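Local structure of nisin leader peptide-processing serine protease NisP (Lactococcus lactis subsp. lactis, 4MZD) at residues Thr315-Phe318 against Lys319-Gly322. The protein probably acts as a subtilisin-like serine endopeptidase that removes the leader peptide from the precursor of the lantibiotic nisin. Numbering follows the deposited sequence.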
loop_
_atom_site.group_PDB
_atom_site.type_symbol
_atom_site.label_atom_id
_atom_site.label_comp_id
_atom_site.label_asym_id
_atom_site.label_seq_id
_atom_site.Cartn_x
_atom_site.Cartn_y
_atom_site.Cartn_z
ATOM N N THR A 315 1.139 16.621 -4.255
ATOM C CA THR A 315 2.213 17.527 -3.855
ATOM C C THR A 315 2.357 18.714 -4.811
ATOM O O THR A 315 3.311 19.481 -4.717
ATOM C CB THR A 315 3.578 16.805 -3.678
ATOM O OG1 THR A 315 3.844 15.955 -4.801
ATOM C CG2 THR A 315 3.574 15.955 -2.423
ATOM N N ALA A 316 1.397 18.887 -5.710
ATOM C CA ALA A 316 1.525 19.936 -6.721
ATOM C C ALA A 316 1.585 21.332 -6.108
ATOM O O ALA A 316 2.387 22.167 -6.530
ATOM C CB ALA A 316 0.401 19.840 -7.724
ATOM N N ASN A 317 0.734 21.594 -5.122
ATOM C CA ASN A 317 0.731 22.907 -4.488
ATOM C C ASN A 317 1.883 23.080 -3.517
ATOM O O ASN A 317 2.464 24.154 -3.424
ATOM C CB ASN A 317 -0.613 23.193 -3.835
ATOM C CG ASN A 317 -1.731 23.186 -4.840
ATOM O OD1 ASN A 317 -1.632 23.837 -5.881
ATOM N ND2 ASN A 317 -2.779 22.422 -4.568
ATOM N N PHE A 318 2.230 22.016 -2.799
ATOM C CA PHE A 318 3.428 22.065 -1.981
ATOM C C PHE A 318 4.628 22.513 -2.820
ATOM O O PHE A 318 5.415 23.368 -2.402
ATOM C CB PHE A 318 3.717 20.707 -1.344
ATOM C CG PHE A 318 4.854 20.745 -0.367
ATOM C CD1 PHE A 318 4.616 20.937 0.982
ATOM C CD2 PHE A 318 6.166 20.616 -0.797
ATOM C CE1 PHE A 318 5.661 20.987 1.883
ATOM C CE2 PHE A 318 7.215 20.666 0.100
ATOM C CZ PHE A 318 6.960 20.850 1.442
ATOM N N LYS A 319 4.775 21.925 -4.002
ATOM C CA LYS A 319 5.910 22.234 -4.861
ATOM C C LYS A 319 5.869 23.649 -5.429
ATOM O O LYS A 319 6.907 24.294 -5.567
ATOM C CB LYS A 319 5.987 21.221 -5.994
ATOM C CG LYS A 319 6.423 19.864 -5.543
ATOM C CD LYS A 319 6.340 18.889 -6.689
ATOM C CE LYS A 319 6.679 17.500 -6.222
ATOM N NZ LYS A 319 7.942 17.495 -5.444
ATOM N N LYS A 320 4.684 24.131 -5.778
ATOM C CA LYS A 320 4.566 25.485 -6.309
ATOM C C LYS A 320 4.812 26.553 -5.256
ATOM O O LYS A 320 5.465 27.559 -5.528
ATOM C CB LYS A 320 3.187 25.725 -6.916
ATOM C CG LYS A 320 2.986 25.103 -8.267
ATOM C CD LYS A 320 1.797 25.721 -8.976
ATOM C CE LYS A 320 0.490 25.329 -8.320
ATOM N NZ LYS A 320 -0.673 25.786 -9.129
ATOM N N TYR A 321 4.267 26.351 -4.062
ATOM C CA TYR A 321 4.178 27.440 -3.098
ATOM C C TYR A 321 5.171 27.362 -1.955
ATOM O O TYR A 321 5.423 28.359 -1.291
ATOM C CB TYR A 321 2.750 27.550 -2.562
ATOM C CG TYR A 321 1.737 27.698 -3.672
ATOM C CD1 TYR A 321 1.895 28.673 -4.646
ATOM C CD2 TYR A 321 0.657 26.837 -3.778
ATOM C CE1 TYR A 321 0.990 28.806 -5.678
ATOM C CE2 TYR A 321 -0.250 26.957 -4.811
ATOM C CZ TYR A 321 -0.075 27.942 -5.759
ATOM O OH TYR A 321 -0.975 28.065 -6.786
ATOM N N GLY A 322 5.732 26.182 -1.729
ATOM C CA GLY A 322 6.639 25.990 -0.620
ATOM C C GLY A 322 5.903 25.705 0.672
ATOM O O GLY A 322 4.705 25.981 0.816
HETATM O O HOH W 1 -3.006 25.674 -7.320
HETATM O O HOH W 2 -2.410 22.841 -8.422
#
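The carbonyl O of T315 accepts the amide N of K319 at 2.9 Å at the start of helix 316-328, and the K319 chain passes obliquely across T315, bringing CE to 3.5 Å from T315 OG1. T315 stands at the N-cap, but its OG1 makes no capping bond and is hydrogen-bonded to D299. The carbonyl O of A316 takes the amide N of K320 and also lies 3.5 Å from K320 CG. The N317 side chain meets both K320 and Y321, while its carbonyl O accepts the amide N of Y321 at 2.9 Å. With its CG anti to the carbonyl carbon (chi1 -61°), the amide runs alongside the Y321 ring, the two planes only 12° apart, and OD1 comes to 3.6 Å from Y321 CE2. Two waters donate to this OD1, and water 1 accepts from K320 NZ at 3.0 Å, linking amide and ammonium; the second water's link to K320 is weak. ND2 turns to D335 of helix 332-335, while Y321 stacks on Y331, so both side chains are tied to the chain just beyond the helix. The F318 ring meets F326 edge-to-face, and its carbonyl O accepts the amide N of G322 at 2.9 Å. Four successive i to i+4 backbone bonds thus start helix 316-328, a surface helix following strand 308-311 in the subtilisin-like fold.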